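PDB 3KGL: cruciferin from Brassica napus, which probably serves as a seed storage protein of the 11S globulin family, acting as a nutrient reservoir. Local coordinates for residues S41-V46 with V176-L181; W31-P36 with D189-P194; S62-S67 with S183-L188; A342-V347 with A404-N409. All blocks are in the same frame, centred on the assembly; numbering follows the deposited sequence.

Contact 1. Residues S41-V46 with V176-L181; sequences SGVSFV and VSVLDL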
# COMPACT_ATOMS: atom_id res chain seq x y z
N SER A 41 13.32 6.81 4.35
CA SER A 41 12.25 7.75 4.04
C SER A 41 11.45 7.32 2.81
O SER A 41 10.39 7.87 2.54
CB SER A 41 12.81 9.16 3.84
OG SER A 41 12.82 9.86 5.08
N GLY A 42 11.97 6.35 2.08
CA GLY A 42 11.29 5.84 0.91
C GLY A 42 11.11 6.83 -0.22
O GLY A 42 10.10 6.79 -0.93
N VAL A 43 12.08 7.72 -0.42
CA VAL A 43 12.02 8.68 -1.53
C VAL A 43 13.37 8.92 -2.18
O VAL A 43 14.42 8.60 -1.63
CB VAL A 43 11.45 10.04 -1.08
CG1 VAL A 43 10.04 9.89 -0.54
CG2 VAL A 43 12.38 10.70 -0.07
N SER A 44 13.33 9.50 -3.38
CA SER A 44 14.52 10.04 -4.02
C SER A 44 14.30 11.54 -4.17
O SER A 44 13.19 12.05 -3.96
CB SER A 44 14.74 9.39 -5.38
OG SER A 44 15.89 9.90 -6.03
N PHE A 45 15.35 12.25 -4.54
CA PHE A 45 15.28 13.70 -4.67
C PHE A 45 16.11 14.09 -5.90
O PHE A 45 17.02 13.35 -6.28
CB PHE A 45 15.83 14.35 -3.40
CG PHE A 45 15.39 15.77 -3.19
CD1 PHE A 45 14.17 16.06 -2.61
CD2 PHE A 45 16.22 16.83 -3.52
CE1 PHE A 45 13.77 17.37 -2.41
CE2 PHE A 45 15.82 18.15 -3.31
CZ PHE A 45 14.60 18.41 -2.75
N VAL A 46 15.78 15.20 -6.54
CA VAL A 46 16.49 15.63 -7.74
C VAL A 46 16.38 17.13 -7.87
O VAL A 46 15.43 17.73 -7.39
CB VAL A 46 15.91 14.99 -9.02
CG1 VAL A 46 14.43 15.28 -9.12
CG2 VAL A 46 16.64 15.50 -10.26
N VAL A 176 13.43 21.96 -7.72
CA VAL A 176 13.79 20.87 -6.82
C VAL A 176 12.57 19.95 -6.66
O VAL A 176 11.44 20.44 -6.56
CB VAL A 176 14.28 21.47 -5.50
CG1 VAL A 176 13.57 20.87 -4.30
CG2 VAL A 176 15.80 21.34 -5.41
N SER A 177 12.78 18.63 -6.67
CA SER A 177 11.69 17.64 -6.78
C SER A 177 11.85 16.43 -5.87
O SER A 177 12.93 15.84 -5.81
CB SER A 177 11.55 17.12 -8.22
OG SER A 177 11.08 18.09 -9.13
N VAL A 178 10.77 16.02 -5.20
CA VAL A 178 10.77 14.72 -4.51
C VAL A 178 10.04 13.69 -5.36
O VAL A 178 9.05 13.99 -6.01
CB VAL A 178 10.13 14.78 -3.10
CG1 VAL A 178 8.65 15.02 -3.21
CG2 VAL A 178 10.37 13.47 -2.34
N LEU A 179 10.56 12.46 -5.37
CA LEU A 179 9.86 11.36 -6.02
C LEU A 179 9.52 10.33 -4.95
O LEU A 179 10.40 9.88 -4.22
CB LEU A 179 10.74 10.75 -7.11
CG LEU A 179 11.28 11.74 -8.15
CD1 LEU A 179 12.46 11.16 -8.87
CD2 LEU A 179 10.23 12.16 -9.16
N ASP A 180 8.23 9.98 -4.85
CA ASP A 180 7.72 9.07 -3.81
C ASP A 180 7.83 7.62 -4.25
O ASP A 180 7.00 7.13 -5.01
CB ASP A 180 6.26 9.42 -3.48
CG ASP A 180 5.73 8.67 -2.25
OD1 ASP A 180 6.45 7.79 -1.74
OD2 ASP A 180 4.59 8.97 -1.82
N LEU A 181 8.87 6.94 -3.78
CA LEU A 181 9.20 5.60 -4.26
C LEU A 181 8.38 4.53 -3.56
O LEU A 181 7.96 3.56 -4.19
CB LEU A 181 10.69 5.33 -4.07
CG LEU A 181 11.58 5.68 -5.27
CD1 LEU A 181 10.97 6.78 -6.13
CD2 LEU A 181 12.98 6.05 -4.82
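Val43 to Val46 run antiparallel to Ser177 to Asp180 as neighbouring strands in a sheet of the N-terminal cupin beta-barrel. Backbone hydrogen bonds make the seam. Leu179 N meets Ser44 O at 3.0 Å, and Ser44 N donates back to Leu179 O. Val46 and Ser177 form the next hydrogen-bonded pair, with Ser177 N 2.9 Å from Val46 O. Past the strand end, Leu181 N donates to Gly42 O. Gly42 has a positive phi and closes the preceding helix in a Schellman motif.

Apolar contacts dominate the face of Val43, Phe45 and Val178. At its end Asp180 OD1 accepts from Ser183 N. Phe45 CG points opposite its backbone N (chi1 -160°), which lays the ring over Ser177 O. Val178 CG2 reaches Val43 CB at 3.8 Å. The ring also meets Trp31 edge-to-face, and Val347 of the C-terminal cupin domain packs on it. Cutting Phe45 back to an alanine would probably uncover Ser177 O and open a gap between Val178, Trp31 and Val347.

The other face mixes two serines, Ser44 and Ser177, with Val46 and Leu179. Ser177 OG is hydrogen-bonded to Ser67 OG, and Val46 CG1 touches Ser177 CB. Leu181 CD2 ends 3.8 Å from Ser44 CB.

Contact 2. Residues W31-P36 with D189-P194; sequences WDHHAP and DRNPRP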
# COMPACT_ATOMS: atom_id res chain seq x y z
N TRP A 31 20.02 12.78 -6.39
CA TRP A 31 20.40 12.24 -5.09
C TRP A 31 20.39 10.72 -5.07
O TRP A 31 19.69 10.09 -5.86
CB TRP A 31 19.47 12.74 -4.00
CG TRP A 31 19.96 13.97 -3.29
CD1 TRP A 31 20.64 14.00 -2.12
CD2 TRP A 31 19.79 15.33 -3.70
NE1 TRP A 31 20.92 15.30 -1.77
CE2 TRP A 31 20.41 16.13 -2.73
CE3 TRP A 31 19.19 15.95 -4.80
CZ2 TRP A 31 20.45 17.51 -2.81
CZ3 TRP A 31 19.23 17.33 -4.88
CH2 TRP A 31 19.85 18.09 -3.89
N ASP A 32 21.14 10.14 -4.15
CA ASP A 32 21.21 8.69 -4.06
C ASP A 32 20.14 8.09 -3.13
O ASP A 32 20.15 8.33 -1.91
CB ASP A 32 22.59 8.26 -3.60
CG ASP A 32 22.81 6.78 -3.76
OD1 ASP A 32 22.02 6.14 -4.49
OD2 ASP A 32 23.77 6.26 -3.16
N HIS A 33 19.24 7.29 -3.69
CA HIS A 33 18.18 6.70 -2.90
C HIS A 33 18.64 5.42 -2.21
O HIS A 33 17.91 4.88 -1.38
CB HIS A 33 16.95 6.45 -3.76
CG HIS A 33 17.26 5.82 -5.08
ND1 HIS A 33 17.70 6.55 -6.16
CD2 HIS A 33 17.21 4.53 -5.48
CE1 HIS A 33 17.90 5.72 -7.18
NE2 HIS A 33 17.61 4.49 -6.79
N HIS A 34 19.83 4.94 -2.57
CA HIS A 34 20.44 3.78 -1.92
C HIS A 34 21.17 4.15 -0.63
O HIS A 34 21.69 3.29 0.08
CB HIS A 34 21.45 3.08 -2.84
CG HIS A 34 20.87 2.59 -4.12
ND1 HIS A 34 21.27 3.09 -5.35
CD2 HIS A 34 19.95 1.64 -4.38
CE1 HIS A 34 20.60 2.46 -6.30
NE2 HIS A 34 19.79 1.58 -5.74
N ALA A 35 21.24 5.45 -0.34
CA ALA A 35 21.75 5.88 0.94
C ALA A 35 20.80 5.35 2.01
O ALA A 35 19.58 5.49 1.90
CB ALA A 35 21.82 7.40 0.99
N PRO A 36 21.36 4.71 3.06
CA PRO A 36 20.50 4.20 4.13
C PRO A 36 19.49 5.25 4.57
O PRO A 36 18.31 4.97 4.63
CB PRO A 36 21.49 3.90 5.24
CG PRO A 36 22.72 3.48 4.48
CD PRO A 36 22.77 4.39 3.29
N ASP A 189 9.27 0.18 -8.96
CA ASP A 189 10.55 -0.14 -8.32
C ASP A 189 11.03 0.82 -7.28
O ASP A 189 10.59 1.96 -7.23
CB ASP A 189 11.64 -0.08 -9.39
CG ASP A 189 12.19 -1.40 -9.67
OD1 ASP A 189 11.74 -2.36 -9.01
OD2 ASP A 189 13.07 -1.47 -10.53
N ARG A 190 12.01 0.38 -6.51
CA ARG A 190 12.66 1.25 -5.54
C ARG A 190 13.59 2.31 -6.15
O ARG A 190 14.33 2.96 -5.43
CB ARG A 190 13.41 0.42 -4.51
CG ARG A 190 13.46 1.06 -3.15
CD ARG A 190 12.10 1.03 -2.49
NE ARG A 190 12.20 1.47 -1.10
CZ ARG A 190 11.20 1.46 -0.24
NH1 ARG A 190 10.00 1.02 -0.63
NH2 ARG A 190 11.39 1.87 1.01
N ASN A 191 13.57 2.48 -7.47
CA ASN A 191 14.26 3.59 -8.14
C ASN A 191 13.30 4.61 -8.74
O ASN A 191 12.14 4.30 -9.04
CB ASN A 191 15.20 3.11 -9.25
CG ASN A 191 15.93 1.85 -8.90
OD1 ASN A 191 17.11 1.88 -8.51
ND2 ASN A 191 15.25 0.73 -9.05
N PRO A 192 13.78 5.86 -8.92
CA PRO A 192 13.02 6.86 -9.65
C PRO A 192 13.21 6.57 -11.12
O PRO A 192 14.31 6.23 -11.51
CB PRO A 192 13.72 8.16 -9.28
CG PRO A 192 15.09 7.75 -9.00
CD PRO A 192 14.96 6.46 -8.28
N ARG A 193 12.16 6.65 -11.91
CA ARG A 193 12.32 6.33 -13.32
C ARG A 193 11.72 7.38 -14.21
O ARG A 193 10.51 7.47 -14.36
CB ARG A 193 11.75 4.96 -13.64
CG ARG A 193 12.51 3.85 -12.98
CD ARG A 193 12.28 2.56 -13.70
NE ARG A 193 12.77 1.41 -12.95
CZ ARG A 193 13.84 0.71 -13.28
NH1 ARG A 193 14.56 1.04 -14.34
NH2 ARG A 193 14.21 -0.32 -12.55
N PRO A 194 12.59 8.20 -14.80
CA PRO A 194 12.18 9.18 -15.80
C PRO A 194 11.86 8.42 -17.07
O PRO A 194 12.57 7.47 -17.43
CB PRO A 194 13.45 10.01 -16.02
CG PRO A 194 14.45 9.53 -15.02
CD PRO A 194 14.05 8.15 -14.65
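His33 CG sits between its backbone N and carbonyl carbon (chi1 45°), and Asn191 CG lies opposite its own carbonyl carbon. These torsions bring the imidazole edge to the amide oxygen. Both residues are in loops of the N-terminal cupin domain, with His33 inside a type I beta turn from Asp32 to Ala35. Helix 36-41 follows this turn.

His33 NE2 donates to Asn191 OD1 at 3.2 Å. The bond is fairly straight at the hydrogen (161°), and the oxygen lies near the ring plane. NE2 is tilted out of the carbonyl plane of Asn191, and the ring and amide planes stand 88° apart. Asn191 ND2 is engaged by Asn5 OD1 of a second subunit, so both ends of the amide are held.

One face of the His33 ring is covered by Pro192. Its CD lies 3.5 Å from the ring centroid in a CH-pi contact. The hydrogen bond and the proline together limit how the imidazole can turn.

Neighbouring bonds shape the two loops. His34 N donates to Asp32 OD1 at 3.2 Å, an Asx turn. In the other loop a salt bridge joins Arg193 to Asp189, and Arg193 NH1 also pairs with Asp362 of the second subunit. Arg193 NH2 meets Asp189 OD2 at 2.6 Å, on the anti lone pair of that oxygen.

Contact 3. Residues S62-S67 with S183-L188; sequences STAKLS and SHQNQL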
# COMPACT_ATOMS: atom_id res chain seq x y z
N SER A 62 7.06 7.31 -12.91
CA SER A 62 6.28 6.16 -12.45
C SER A 62 5.80 6.35 -11.00
O SER A 62 5.14 5.48 -10.43
CB SER A 62 7.10 4.88 -12.59
OG SER A 62 8.28 4.93 -11.81
N THR A 63 6.16 7.49 -10.42
CA THR A 63 5.80 7.80 -9.05
C THR A 63 5.27 9.21 -8.96
O THR A 63 5.44 10.00 -9.89
CB THR A 63 7.03 7.77 -8.16
OG1 THR A 63 7.87 8.88 -8.51
CG2 THR A 63 7.79 6.47 -8.33
N ALA A 64 4.64 9.52 -7.84
CA ALA A 64 4.21 10.89 -7.58
C ALA A 64 5.41 11.84 -7.60
O ALA A 64 6.54 11.46 -7.32
CB ALA A 64 3.50 10.96 -6.26
N LYS A 65 5.16 13.10 -7.92
CA LYS A 65 6.21 14.08 -8.04
C LYS A 65 5.68 15.34 -7.42
O LYS A 65 4.58 15.78 -7.72
CB LYS A 65 6.52 14.33 -9.53
CG LYS A 65 7.93 14.81 -9.82
CD LYS A 65 8.21 14.93 -11.33
CE LYS A 65 8.04 16.36 -11.84
NZ LYS A 65 9.14 16.80 -12.77
N LEU A 66 6.46 15.92 -6.52
CA LEU A 66 6.10 17.20 -5.94
C LEU A 66 7.30 18.11 -6.15
O LEU A 66 8.38 17.85 -5.62
CB LEU A 66 5.76 17.06 -4.46
CG LEU A 66 4.55 17.83 -3.93
CD1 LEU A 66 4.52 17.80 -2.40
CD2 LEU A 66 4.55 19.26 -4.42
N SER A 67 7.13 19.16 -6.95
CA SER A 67 8.25 20.01 -7.33
C SER A 67 8.16 21.34 -6.61
O SER A 67 7.07 21.79 -6.26
CB SER A 67 8.26 20.24 -8.86
OG SER A 67 8.29 19.02 -9.61
N SER A 183 5.36 4.89 -2.20
CA SER A 183 3.93 5.03 -2.49
C SER A 183 3.34 3.88 -3.32
O SER A 183 3.99 3.30 -4.19
CB SER A 183 3.64 6.37 -3.17
OG SER A 183 2.28 6.48 -3.55
N HIS A 184 2.09 3.55 -3.03
CA HIS A 184 1.45 2.46 -3.74
C HIS A 184 1.35 2.79 -5.24
O HIS A 184 1.32 1.89 -6.06
CB HIS A 184 0.10 2.06 -3.11
CG HIS A 184 -0.97 3.11 -3.18
ND1 HIS A 184 -1.89 3.19 -4.20
CD2 HIS A 184 -1.29 4.11 -2.31
CE1 HIS A 184 -2.72 4.19 -3.98
NE2 HIS A 184 -2.38 4.77 -2.84
N GLN A 185 1.35 4.08 -5.58
CA GLN A 185 1.19 4.49 -6.98
C GLN A 185 2.34 4.13 -7.92
O GLN A 185 2.16 4.04 -9.14
CB GLN A 185 0.97 5.99 -7.06
CG GLN A 185 0.38 6.53 -5.81
CD GLN A 185 0.32 8.00 -5.86
OE1 GLN A 185 -0.42 8.57 -6.67
NE2 GLN A 185 1.12 8.65 -5.00
N ASN A 186 3.53 3.96 -7.37
CA ASN A 186 4.65 3.46 -8.14
C ASN A 186 4.45 1.96 -8.30
O ASN A 186 4.54 1.21 -7.33
CB ASN A 186 5.95 3.75 -7.39
CG ASN A 186 7.17 3.18 -8.08
OD1 ASN A 186 7.22 3.05 -9.29
ND2 ASN A 186 8.16 2.86 -7.29
N GLN A 187 4.18 1.53 -9.52
CA GLN A 187 3.87 0.13 -9.78
C GLN A 187 5.15 -0.59 -10.07
O GLN A 187 5.18 -1.80 -10.27
CB GLN A 187 2.94 0.03 -10.98
CG GLN A 187 1.80 -0.96 -10.80
CD GLN A 187 0.81 -0.51 -9.75
OE1 GLN A 187 1.16 0.21 -8.83
NE2 GLN A 187 -0.43 -0.92 -9.89
N LEU A 188 6.23 0.17 -10.10
CA LEU A 188 7.50 -0.38 -10.52
C LEU A 188 8.42 -0.75 -9.37
O LEU A 188 8.34 -1.86 -8.85
CB LEU A 188 8.19 0.56 -11.53
CG LEU A 188 7.90 0.36 -13.02
CD1 LEU A 188 6.48 -0.02 -13.27
CD2 LEU A 188 8.28 1.60 -13.83
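The side chains of Thr63 and Asn186 run alongside each other in the same direction. Thr63 CG2 touches Asn186 CG at 3.4 Å. Ser62 adds polar contacts to the same asparagine. Its OG makes a weak hydrogen bond to Asn186 OD1 at 3.3 Å, and its carbonyl O receives a CA-H...O contact from Asn186 CA at 3.1 Å. Two further contacts flank this pair. Ser62 CB packs on Leu188 CD2 at 3.7 Å, and Ala64 CB rests 3.5 Å from Gln185 NE2.

The next shell fixes these groups. Asn186 CG stands opposite its backbone N (chi1 176°), which lets OD1 also accept from Leu188 N at 3.2 Å. That donor comes from above the carbonyl plane. Asn186 ND2 is bonded to Leu181 O and Asp189 O, so both ends of the amide are used. A leucine in its place would probably leave these two carbonyls and Leu188 N without their mate and free the loop to shift. Gln185 is held by Ser183 OG, which takes Gln185 NE2 at 2.9 Å, in the amide plane, and Gln185 N as well.

Further out, Gln382 of a second subunit packs on Ser62, Asn186 and Leu188. Gln187 NE2 bonds Thr402 OG1 of that subunit.

The segment 183-188 thus combines an ST turn at Ser183, a type I beta turn from Ser183 to Asn186 and an Asx turn at Asn186. It is a turn-rich loop of the N-terminal cupin domain, set at the subunit interface of the globulin trimer.

Contact 4. Residues A342-V347 with A404-N409; sequences ANANAV and ANAQIN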
# COMPACT_ATOMS: atom_id res chain seq x y z
N ALA A 342 3.95 12.75 12.92
CA ALA A 342 3.17 11.65 13.46
C ALA A 342 2.89 10.57 12.43
O ALA A 342 2.73 9.40 12.79
CB ALA A 342 1.88 12.15 14.03
N ASN A 343 2.85 10.95 11.15
CA ASN A 343 2.38 10.05 10.10
C ASN A 343 3.08 10.20 8.76
O ASN A 343 2.60 9.69 7.74
CB ASN A 343 0.87 10.20 9.89
CG ASN A 343 0.45 11.63 9.50
OD1 ASN A 343 1.16 12.61 9.74
ND2 ASN A 343 -0.73 11.74 8.89
N ALA A 344 4.22 10.88 8.75
CA ALA A 344 4.94 11.09 7.50
C ALA A 344 6.45 11.02 7.65
O ALA A 344 7.03 11.29 8.71
CB ALA A 344 4.56 12.43 6.90
N ASN A 345 7.10 10.64 6.56
CA ASN A 345 8.54 10.81 6.48
C ASN A 345 8.80 12.13 5.82
O ASN A 345 8.10 12.51 4.89
CB ASN A 345 9.15 9.68 5.67
CG ASN A 345 9.15 8.39 6.43
OD1 ASN A 345 8.82 8.36 7.62
ND2 ASN A 345 9.51 7.31 5.76
N ALA A 346 9.78 12.86 6.32
CA ALA A 346 10.10 14.17 5.77
C ALA A 346 11.40 14.12 4.99
O ALA A 346 12.21 13.20 5.15
CB ALA A 346 10.18 15.20 6.88
N VAL A 347 11.58 15.11 4.13
CA VAL A 347 12.85 15.33 3.44
C VAL A 347 13.03 16.84 3.35
O VAL A 347 12.16 17.55 2.85
CB VAL A 347 12.88 14.59 2.09
CG1 VAL A 347 13.32 15.50 0.94
CG2 VAL A 347 13.73 13.32 2.20
N ALA A 404 -0.41 12.91 2.41
CA ALA A 404 -1.22 13.98 1.84
C ALA A 404 -1.49 15.09 2.86
O ALA A 404 -1.42 16.28 2.53
CB ALA A 404 -2.53 13.42 1.30
N ASN A 405 -1.80 14.70 4.10
CA ASN A 405 -1.94 15.64 5.21
C ASN A 405 -1.05 15.28 6.41
O ASN A 405 -1.30 14.29 7.10
CB ASN A 405 -3.41 15.76 5.64
CG ASN A 405 -3.61 16.77 6.78
OD1 ASN A 405 -2.97 16.67 7.83
ND2 ASN A 405 -4.49 17.73 6.57
N ALA A 406 -0.01 16.07 6.65
CA ALA A 406 0.95 15.75 7.71
C ALA A 406 0.58 16.33 9.07
O ALA A 406 0.19 17.49 9.17
CB ALA A 406 2.34 16.21 7.32
N GLN A 407 0.70 15.52 10.11
CA GLN A 407 0.50 15.98 11.48
C GLN A 407 1.84 16.22 12.20
O GLN A 407 2.56 15.28 12.51
CB GLN A 407 -0.33 14.97 12.27
CG GLN A 407 -0.99 15.52 13.54
CD GLN A 407 -2.32 16.24 13.27
OE1 GLN A 407 -2.93 16.07 12.22
NE2 GLN A 407 -2.77 17.04 14.24
N ILE A 408 2.16 17.48 12.49
CA ILE A 408 3.32 17.78 13.32
C ILE A 408 2.93 17.76 14.81
O ILE A 408 1.88 18.25 15.20
CB ILE A 408 3.92 19.16 12.96
CG1 ILE A 408 3.83 19.41 11.46
CG2 ILE A 408 5.38 19.26 13.39
CD1 ILE A 408 4.76 20.50 10.98
N ASN A 409 3.78 17.16 15.64
CA ASN A 409 3.63 17.15 17.09
C ASN A 409 4.82 17.83 17.75
O ASN A 409 5.96 17.47 17.51
CB ASN A 409 3.50 15.71 17.60
CG ASN A 409 2.11 15.12 17.35
OD1 ASN A 409 1.16 15.85 17.08
ND2 ASN A 409 2.00 13.79 17.44
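Ala342 and Asn343 belong to the link between strands 334-341 and 346-352 of the C-terminal cupin domain. They meet the loop that leads from strand 394-401 to strand 408-410. Three hydrogen bonds join the two segments, and all of them involve the backbone of 405-407.

Ala342 N donates to Gln407 O at 2.9 Å, almost straight (177°). The other two bonds come from one side chain. Asn343 OD1 accepts from Gln407 N at 3.0 Å, and the bond is again nearly linear (172°). Asn343 ND2 donates to Asn405 O at 3.2 Å, in the plane of that carbonyl. Asn343 CG lies between its backbone N and carbonyl carbon (chi1 59°), which sends the amide across to the other loop. Two bonds of this kind fix the rotation of the amide and leave its oxygen and nitrogen in little doubt. Gln407 is gripped through both its N and its O, while the end of its own side chain leads away.

Small groups pack around these bonds. Ala342 CB lies 4.0 Å from Gln407 CB and 3.8 Å from Asn409 ND2. Ala344 CB faces Ala406 CB at 4.4 Å.

Asn403 supports both loops: its ND2 bonds Asn343 O and its OD1 takes Asn405 N. Pro81 of a third subunit packs on Gln407 and Asn409.

The arrangement is an asparagine side chain bridging two loops by copying backbone-style hydrogen bonds. It ties together loops of a cupin domain at a subunit interface.

How the contacts relate
Contacts 1, 2 and 3 are buried. Contact 1 is regular sheet, held by backbone bonds and apolar side chains; contacts 2 and 3 join loops and rely on side-chain amides, an imidazole and turns. Both touch the second subunit. All three sit in the N-terminal cupin domain. Contacts 1 and 3 share a sheet, since strands 173-180 and 65-71 are neighbours, while contact 2 packs against contact 1 through Leu179 and Pro192. Contact 4 is in the C-terminal cupin domain, partly buried, and touches the third subunit. It meets contact 1 where Val347 packs on Val43, but stays about 7 Å from contact 2 and about 8 Å from contact 3, nearest atoms.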